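Local coordinates for GTPase-activating protein skywalker (Drosophila melanogaster, PDB 6R82) that activates the GTPase activity of Rab35 to control synaptic vesicle protein recycling through endosomes, represented here by its TLDc domain, at residues A145-T157 against N165-L179. Numbering follows the deposited sequence.
Sequences AIWMDENIRFGKT and NPPLCPSGDFEIRVL
Gly-155 and Phe-174 form an antiparallel hydrogen-bonded pair, N to O 3.0 Å in each direction, and the register of strands 154-156 and 173-176 runs on to Ile-176 N on Arg-153 O and Thr-157 N on Gly-172 O. The pairing illustrates how a glycine makes room for an aromatic ring across a sheet: Phe-174 CG sits between its own backbone N and carbonyl carbon (chi1 55°), which lays the ring over Gly-155, whose CA stands 4.0 Å from the ring centroid in a CH-pi contact. Met-148 CG comes to the edge of this ring, while its sulfur SD rests 3.7 Å from Ile-176 CD1 and its methyl CE meets Leu-179 CD1. On the face bearing Phe-154 and Glu-175, Phe-154 CE1 lies 3.6 Å from Glu-175 CG, the two side chains crossing at an oblique angle. Beyond the strand, Thr-157 OG1 gives its proton to Ala-145 O (2.8 Å), in the carbonyl plane, and accepts a nearly straight bond from Leu-168 N (3.1 Å, 169°). A valine here would keep a branched side chain but would probably leave Leu-168 N and Ala-145 O without this shared mate, slackening the tie between the 165-172 loop and the hairpin. Within the TLDc domain's antiparallel sheet, hairpin 146-156 is flanked by strand 135-138 and strand 173-185; Phe-69 meets Phe-174 edge-to-face, and Ile-61 of strand 57-63 touches both Met-148 and Leu-179.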
ATOM      1  N   ALA A 145       3.260   9.755   2.544  1.00 54.64           N
ATOM      2  CA  ALA A 145       2.186   9.666   1.557  1.00 51.81           C
ATOM      3  C   ALA A 145       0.960   8.962   2.125  1.00 53.26           C
ATOM      4  O   ALA A 145      -0.171   9.429   1.947  1.00 58.35           O
ATOM      5  CB  ALA A 145       2.684   8.950   0.307  1.00 53.41           C
ATOM      6  N   ILE A 146       1.153   7.816   2.778  1.00 48.72           N
ATOM      7  CA  ILE A 146       0.079   7.115   3.474  1.00 50.64           C
ATOM      8  C   ILE A 146       0.581   6.767   4.867  1.00 52.65           C
ATOM      9  O   ILE A 146       1.698   6.261   5.017  1.00 51.94           O
ATOM     10  CB  ILE A 146      -0.380   5.839   2.737  1.00 47.50           C
ATOM     11  CG1 ILE A 146      -0.809   6.152   1.309  1.00 48.30           C
ATOM     12  CG2 ILE A 146      -1.534   5.168   3.471  1.00 47.22           C
ATOM     13  CD1 ILE A 146      -1.379   4.947   0.580  1.00 51.69           C
ATOM     14  N   TRP A 147      -0.243   7.037   5.878  1.00 50.81           N
ATOM     15  CA  TRP A 147       0.081   6.748   7.270  1.00 49.41           C
ATOM     16  C   TRP A 147      -1.192   6.261   7.932  1.00 50.20           C
ATOM     17  O   TRP A 147      -2.250   6.856   7.734  1.00 54.41           O
ATOM     18  CB  TRP A 147       0.621   7.989   7.994  1.00 52.20           C
ATOM     19  CG  TRP A 147       1.059   7.724   9.421  1.00 51.38           C
ATOM     20  CD1 TRP A 147       2.330   7.506   9.856  1.00 49.12           C
ATOM     21  CD2 TRP A 147       0.218   7.641  10.582  1.00 48.87           C
ATOM     22  NE1 TRP A 147       2.338   7.301  11.220  1.00 51.29           N
ATOM     23  CE2 TRP A 147       1.053   7.374  11.687  1.00 50.65           C
ATOM     24  CE3 TRP A 147      -1.159   7.770  10.792  1.00 53.45           C
ATOM     25  CZ2 TRP A 147       0.557   7.230  12.981  1.00 52.04           C
ATOM     26  CZ3 TRP A 147      -1.651   7.627  12.076  1.00 56.75           C
ATOM     27  CH2 TRP A 147      -0.795   7.360  13.157  1.00 54.62           C
ATOM     28  N   MET A 148      -1.104   5.175   8.693  1.00 46.48           N
ATOM     29  CA  MET A 148      -2.271   4.590   9.336  1.00 49.05           C
ATOM     30  C   MET A 148      -1.899   4.106  10.729  1.00 48.61           C
ATOM     31  O   MET A 148      -0.769   3.684  10.968  1.00 48.65           O
ATOM     32  CB  MET A 148      -2.834   3.431   8.505  1.00 52.88           C
ATOM     33  CG  MET A 148      -3.525   3.851   7.215  1.00 59.92           C
ATOM     34  SD  MET A 148      -4.370   2.469   6.395  1.00 61.81           S
ATOM     35  CE  MET A 148      -2.922   1.574   5.789  1.00 53.77           C
ATOM     36  N   ASP A 149      -2.859   4.160  11.645  1.00 51.58           N
ATOM     37  CA  ASP A 149      -2.578   3.866  13.043  1.00 53.18           C
ATOM     38  C   ASP A 149      -2.773   2.379  13.348  1.00 53.20           C
ATOM     39  O   ASP A 149      -3.205   1.587  12.504  1.00 49.56           O
ATOM     40  CB  ASP A 149      -3.430   4.755  13.973  1.00 53.25           C
ATOM     41  CG  ASP A 149      -4.934   4.409  13.975  1.00 56.96           C
ATOM     42  OD1 ASP A 149      -5.349   3.273  13.652  1.00 54.08           O
ATOM     43  OD2 ASP A 149      -5.725   5.312  14.345  1.00 60.14           O
ATOM     44  N   GLU A 150      -2.451   2.008  14.588  1.00 47.58           N
ATOM     45  CA  GLU A 150      -2.407   0.610  14.997  1.00 48.06           C
ATOM     46  C   GLU A 150      -3.778  -0.042  15.027  1.00 52.19           C
ATOM     47  O   GLU A 150      -3.854  -1.272  15.115  1.00 46.60           O
ATOM     48  CB  GLU A 150      -1.756   0.479  16.380  1.00 52.46           C
ATOM     49  CG  GLU A 150      -2.628   1.007  17.520  1.00 56.29           C
ATOM     50  CD  GLU A 150      -1.861   1.171  18.830  1.00 59.72           C
ATOM     51  OE1 GLU A 150      -2.163   0.428  19.791  1.00 63.48           O
ATOM     52  OE2 GLU A 150      -0.961   2.039  18.900  1.00 59.65           O
ATOM     53  N   ASN A 151      -4.853   0.743  14.969  1.00 50.72           N
ATOM     54  CA  ASN A 151      -6.203   0.202  14.956  1.00 57.06           C
ATOM     55  C   ASN A 151      -6.792   0.148  13.557  1.00 51.73           C
ATOM     56  O   ASN A 151      -7.920  -0.332  13.399  1.00 54.72           O
ATOM     57  CB  ASN A 151      -7.119   1.023  15.870  1.00 56.04           C
ATOM     58  CG  ASN A 151      -6.614   1.069  17.295  1.00 58.24           C
ATOM     59  OD1 ASN A 151      -6.291   2.138  17.817  1.00 57.81           O
ATOM     60  ND2 ASN A 151      -6.527  -0.094  17.926  1.00 55.11           N
ATOM     61  N   ILE A 152      -6.045   0.615  12.550  1.00 51.13           N
ATOM     62  CA  ILE A 152      -6.495   0.712  11.161  1.00 58.14           C
ATOM     63  C   ILE A 152      -7.828   1.449  11.124  1.00 58.36           C
ATOM     64  O   ILE A 152      -8.739   1.087  10.365  1.00 54.73           O
ATOM     65  CB  ILE A 152      -6.577  -0.674  10.485  1.00 56.09           C
ATOM     66  CG1 ILE A 152      -5.395  -1.542  10.915  1.00 54.30           C
ATOM     67  CG2 ILE A 152      -6.559  -0.524   8.960  1.00 52.77           C
ATOM     68  CD1 ILE A 152      -5.161  -2.758  10.025  1.00 49.54           C
ATOM     69  N   ARG A 153      -7.947   2.482  11.963  1.00 59.05           N
ATOM     70  CA  ARG A 153      -9.148   3.296  12.018  1.00 60.16           C
ATOM     71  C   ARG A 153      -8.919   4.692  11.447  1.00 58.71           C
ATOM     72  O   ARG A 153      -9.696   5.137  10.596  1.00 61.61           O
ATOM     73  CB  ARG A 153      -9.657   3.380  13.458  1.00 63.08           C
ATOM     74  CG  ARG A 153     -10.568   4.569  13.707  1.00 68.21           C
ATOM     75  CD  ARG A 153     -11.237   4.512  15.083  1.00 71.34           C
ATOM     76  NE  ARG A 153     -12.270   3.476  15.189  1.00 76.71           N
ATOM     77  CZ  ARG A 153     -13.331   3.344  14.385  1.00 81.81           C
ATOM     78  NH1 ARG A 153     -13.560   4.198  13.392  1.00 79.26           N
ATOM     79  NH2 ARG A 153     -14.189   2.350  14.593  1.00 78.34           N
ATOM     80  N   PHE A 154      -7.847   5.381  11.860  1.00 58.14           N
ATOM     81  CA  PHE A 154      -7.546   6.716  11.361  1.00 54.62           C
ATOM     82  C   PHE A 154      -6.200   6.730  10.652  1.00 58.20           C
ATOM     83  O   PHE A 154      -5.298   5.952  10.974  1.00 56.66           O
ATOM     84  CB  PHE A 154      -7.507   7.771  12.484  1.00 57.37           C
ATOM     85  CG  PHE A 154      -8.760   7.854  13.303  1.00 61.16           C
ATOM     86  CD1 PHE A 154      -9.973   8.147  12.707  1.00 63.39           C
ATOM     87  CD2 PHE A 154      -8.718   7.654  14.679  1.00 66.84           C
ATOM     88  CE1 PHE A 154     -11.134   8.224  13.454  1.00 65.49           C
ATOM     89  CE2 PHE A 154      -9.881   7.732  15.438  1.00 67.30           C
ATOM     90  CZ  PHE A 154     -11.089   8.020  14.821  1.00 66.93           C
ATOM     91  N   GLY A 155      -6.055   7.664   9.714  1.00 55.34           N
ATOM     92  CA  GLY A 155      -4.837   7.780   8.945  1.00 54.78           C
ATOM     93  C   GLY A 155      -4.666   9.178   8.396  1.00 58.20           C
ATOM     94  O   GLY A 155      -5.555  10.027   8.499  1.00 64.15           O
ATOM     95  N   LYS A 156      -3.501   9.406   7.802  1.00 56.99           N
ATOM     96  CA  LYS A 156      -3.150  10.704   7.254  1.00 62.27           C
ATOM     97  C   LYS A 156      -2.515  10.502   5.888  1.00 63.59           C
ATOM     98  O   LYS A 156      -2.067   9.406   5.544  1.00 58.40           O
ATOM     99  CB  LYS A 156      -2.190  11.467   8.179  1.00 63.32           C
ATOM    100  CG  LYS A 156      -2.733  11.693   9.595  1.00 63.33           C
ATOM    101  CD  LYS A 156      -1.801  12.583  10.413  1.00 68.90           C
ATOM    102  CE  LYS A 156      -0.730  11.781  11.143  1.00 67.19           C
ATOM    103  NZ  LYS A 156      -1.022  11.664  12.608  1.00 66.94           N
ATOM    104  N   THR A 157      -2.483  11.578   5.106  1.00 62.38           N
ATOM    105  CA  THR A 157      -1.811  11.544   3.819  1.00 61.12           C
ATOM    106  C   THR A 157      -1.228  12.918   3.526  1.00 66.49           C
ATOM    107  O   THR A 157      -1.863  13.941   3.785  1.00 68.02           O
ATOM    108  CB  THR A 157      -2.759  11.116   2.698  1.00 64.40           C
ATOM    109  OG1 THR A 157      -2.131  11.353   1.434  1.00 60.54           O
ATOM    110  CG2 THR A 157      -4.055  11.897   2.778  1.00 71.48           C
ATOM    111  N   ASN A 165       3.938  13.151  -4.710  1.00 58.84           N
ATOM    112  CA  ASN A 165       2.496  13.069  -4.835  1.00 61.92           C
ATOM    113  C   ASN A 165       1.824  14.236  -4.133  1.00 66.56           C
ATOM    114  O   ASN A 165       2.425  14.887  -3.274  1.00 67.67           O
ATOM    115  CB  ASN A 165       1.997  11.763  -4.217  1.00 59.95           C
ATOM    116  CG  ASN A 165       2.416  11.623  -2.771  1.00 60.92           C
ATOM    117  OD1 ASN A 165       3.606  11.521  -2.478  1.00 60.02           O
ATOM    118  ND2 ASN A 165       1.448  11.630  -1.858  1.00 59.28           N
ATOM    119  N   PRO A 166       0.574  14.528  -4.473  1.00 67.78           N
ATOM    120  CA  PRO A 166      -0.248  15.367  -3.609  1.00 68.45           C
ATOM    121  C   PRO A 166      -0.951  14.509  -2.577  1.00 69.05           C
ATOM    122  O   PRO A 166      -1.003  13.278  -2.725  1.00 70.67           O
ATOM    123  CB  PRO A 166      -1.252  15.987  -4.590  1.00 68.43           C
ATOM    124  CG  PRO A 166      -1.477  14.885  -5.575  1.00 64.50           C
ATOM    125  CD  PRO A 166      -0.124  14.201  -5.731  1.00 65.01           C
ATOM    126  N   PRO A 167      -1.493  15.107  -1.518  1.00 68.89           N
ATOM    127  CA  PRO A 167      -2.395  14.352  -0.642  1.00 68.82           C
ATOM    128  C   PRO A 167      -3.437  13.601  -1.460  1.00 70.11           C
ATOM    129  O   PRO A 167      -4.101  14.170  -2.325  1.00 71.82           O
ATOM    130  CB  PRO A 167      -3.020  15.444   0.232  1.00 69.31           C
ATOM    131  CG  PRO A 167      -1.923  16.465   0.348  1.00 65.99           C
ATOM    132  CD  PRO A 167      -1.210  16.456  -0.993  1.00 67.11           C
ATOM    133  N   LEU A 168      -3.547  12.298  -1.211  1.00 71.71           N
ATOM    134  CA  LEU A 168      -4.393  11.435  -2.029  1.00 73.03           C
ATOM    135  C   LEU A 168      -5.876  11.585  -1.714  1.00 74.56           C
ATOM    136  O   LEU A 168      -6.708  10.962  -2.387  1.00 78.11           O
ATOM    137  CB  LEU A 168      -3.947   9.976  -1.879  1.00 68.13           C
ATOM    138  CG  LEU A 168      -2.426   9.785  -1.894  1.00 66.61           C
ATOM    139  CD1 LEU A 168      -2.040   8.417  -1.366  1.00 65.70           C
ATOM    140  CD2 LEU A 168      -1.876   9.984  -3.293  1.00 66.32           C
ATOM    141  N   CYS A 169      -6.225  12.381  -0.715  1.00 77.42           N
ATOM    142  CA  CYS A 169      -7.561  12.934  -0.561  1.00 80.17           C
ATOM    143  C   CYS A 169      -7.399  14.402  -0.186  1.00 83.09           C
ATOM    144  O   CYS A 169      -6.353  14.795   0.342  1.00 79.30           O
ATOM    145  CB  CYS A 169      -8.391  12.179   0.487  1.00 78.29           C
ATOM    146  SG  CYS A 169      -7.608  11.947   2.090  1.00 84.91           S
ATOM    147  N   PRO A 170      -8.406  15.240  -0.479  1.00 84.22           N
ATOM    148  CA  PRO A 170      -8.217  16.697  -0.285  1.00 84.05           C
ATOM    149  C   PRO A 170      -7.852  17.086   1.143  1.00 84.25           C
ATOM    150  O   PRO A 170      -6.840  17.772   1.355  1.00 80.52           O
ATOM    151  CB  PRO A 170      -9.572  17.271  -0.725  1.00 87.31           C
ATOM    152  CG  PRO A 170     -10.111  16.242  -1.697  1.00 85.37           C
ATOM    153  CD  PRO A 170      -9.715  14.933  -1.084  1.00 83.22           C
ATOM    154  N   SER A 171      -8.654  16.677   2.128  1.00 79.55           N
ATOM    155  CA  SER A 171      -8.241  16.780   3.520  1.00 79.47           C
ATOM    156  C   SER A 171      -7.017  15.901   3.765  1.00 82.43           C
ATOM    157  O   SER A 171      -6.859  14.837   3.161  1.00 84.07           O
ATOM    158  CB  SER A 171      -9.389  16.368   4.444  1.00 78.33           C
ATOM    159  OG  SER A 171      -8.904  15.744   5.621  1.00 79.45           O
ATOM    160  N   GLY A 172      -6.137  16.353   4.659  1.00 82.52           N
ATOM    161  CA  GLY A 172      -4.924  15.585   4.912  1.00 77.33           C
ATOM    162  C   GLY A 172      -5.107  14.314   5.722  1.00 72.78           C
ATOM    163  O   GLY A 172      -4.143  13.556   5.872  1.00 74.74           O
ATOM    164  N   ASP A 173      -6.306  14.073   6.250  1.00 70.45           N
ATOM    165  CA  ASP A 173      -6.615  12.947   7.119  1.00 68.36           C
ATOM    166  C   ASP A 173      -7.764  12.145   6.527  1.00 68.23           C
ATOM    167  O   ASP A 173      -8.429  12.571   5.578  1.00 69.73           O
ATOM    168  CB  ASP A 173      -7.020  13.412   8.524  1.00 72.53           C
ATOM    169  CG  ASP A 173      -6.149  14.528   9.049  1.00 78.56           C
ATOM    170  OD1 ASP A 173      -4.916  14.485   8.827  1.00 82.70           O
ATOM    171  OD2 ASP A 173      -6.700  15.452   9.685  1.00 85.73           O
ATOM    172  N   PHE A 174      -8.020  10.986   7.128  1.00 61.19           N
ATOM    173  CA  PHE A 174      -9.136  10.159   6.702  1.00 55.02           C
ATOM    174  C   PHE A 174      -9.435   9.136   7.782  1.00 56.05           C
ATOM    175  O   PHE A 174      -8.595   8.837   8.635  1.00 57.37           O
ATOM    176  CB  PHE A 174      -8.854   9.461   5.358  1.00 58.72           C
ATOM    177  CG  PHE A 174      -7.587   8.634   5.338  1.00 59.20           C
ATOM    178  CD1 PHE A 174      -7.609   7.287   5.676  1.00 58.10           C
ATOM    179  CD2 PHE A 174      -6.375   9.205   4.968  1.00 59.31           C
ATOM    180  CE1 PHE A 174      -6.443   6.533   5.655  1.00 55.77           C
ATOM    181  CE2 PHE A 174      -5.216   8.461   4.946  1.00 56.29           C
ATOM    182  CZ  PHE A 174      -5.246   7.124   5.293  1.00 54.69           C
ATOM    183  N   GLU A 175     -10.655   8.622   7.740  1.00 51.41           N
ATOM    184  CA  GLU A 175     -11.041   7.447   8.497  1.00 57.55           C
ATOM    185  C   GLU A 175     -11.261   6.304   7.518  1.00 61.59           C
ATOM    186  O   GLU A 175     -11.818   6.504   6.433  1.00 59.73           O
ATOM    187  CB  GLU A 175     -12.307   7.686   9.313  1.00 62.45           C
ATOM    188  CG  GLU A 175     -12.440   6.742  10.489  1.00 65.91           C
ATOM    189  CD  GLU A 175     -13.839   6.714  11.056  1.00 72.46           C
ATOM    190  OE1 GLU A 175     -14.702   7.446  10.530  1.00 78.05           O
ATOM    191  OE2 GLU A 175     -14.077   5.962  12.025  1.00 75.73           O
ATOM    192  N   ILE A 176     -10.822   5.112   7.906  1.00 59.83           N
ATOM    193  CA  ILE A 176     -10.846   3.948   7.030  1.00 60.56           C
ATOM    194  C   ILE A 176     -12.197   3.264   7.164  1.00 59.30           C
ATOM    195  O   ILE A 176     -12.568   2.810   8.252  1.00 58.35           O
ATOM    196  CB  ILE A 176      -9.699   2.983   7.364  1.00 56.59           C
ATOM    197  CG1 ILE A 176      -8.363   3.647   7.024  1.00 60.21           C
ATOM    198  CG2 ILE A 176      -9.869   1.658   6.611  1.00 55.06           C
ATOM    199  CD1 ILE A 176      -7.400   3.717   8.189  1.00 61.47           C
ATOM    200  N   ARG A 177     -12.941   3.201   6.060  1.00 56.06           N
ATOM    201  CA  ARG A 177     -14.157   2.401   6.045  1.00 55.94           C
ATOM    202  C   ARG A 177     -13.829   0.928   5.848  1.00 56.16           C
ATOM    203  O   ARG A 177     -14.340   0.067   6.570  1.00 55.59           O
ATOM    204  CB  ARG A 177     -15.106   2.887   4.952  1.00 57.73           C
ATOM    205  CG  ARG A 177     -16.517   2.354   5.120  1.00 61.76           C
ATOM    206  CD  ARG A 177     -17.305   2.424   3.824  1.00 71.29           C
ATOM    207  NE  ARG A 177     -17.274   3.758   3.228  1.00 78.45           N
ATOM    208  CZ  ARG A 177     -18.173   4.206   2.354  1.00 81.73           C
ATOM    209  NH1 ARG A 177     -19.184   3.427   1.976  1.00 79.34           N
ATOM    210  NH2 ARG A 177     -18.066   5.434   1.858  1.00 81.50           N
ATOM    211  N   VAL A 178     -12.976   0.619   4.875  1.00 57.52           N
ATOM    212  CA  VAL A 178     -12.484  -0.741   4.699  1.00 56.00           C
ATOM    213  C   VAL A 178     -11.078  -0.681   4.114  1.00 53.50           C
ATOM    214  O   VAL A 178     -10.756   0.182   3.288  1.00 52.28           O
ATOM    215  CB  VAL A 178     -13.452  -1.589   3.842  1.00 58.74           C
ATOM    216  CG1 VAL A 178     -13.775  -0.882   2.552  1.00 59.75           C
ATOM    217  CG2 VAL A 178     -12.870  -2.986   3.573  1.00 58.04           C
ATOM    218  N   LEU A 179     -10.224  -1.567   4.607  1.00 47.64           N
ATOM    219  CA  LEU A 179      -8.900  -1.772   4.048  1.00 52.51           C
ATOM    220  C   LEU A 179      -8.811  -3.197   3.518  1.00 45.86           C
ATOM    221  O   LEU A 179      -9.273  -4.136   4.172  1.00 44.33           O
ATOM    222  CB  LEU A 179      -7.814  -1.518   5.093  1.00 48.23           C
ATOM    223  CG  LEU A 179      -6.415  -1.806   4.552  1.00 53.44           C
ATOM    224  CD1 LEU A 179      -5.548  -0.592   4.709  1.00 53.40           C
ATOM    225  CD2 LEU A 179      -5.822  -2.984   5.284  1.00 49.53           C
TER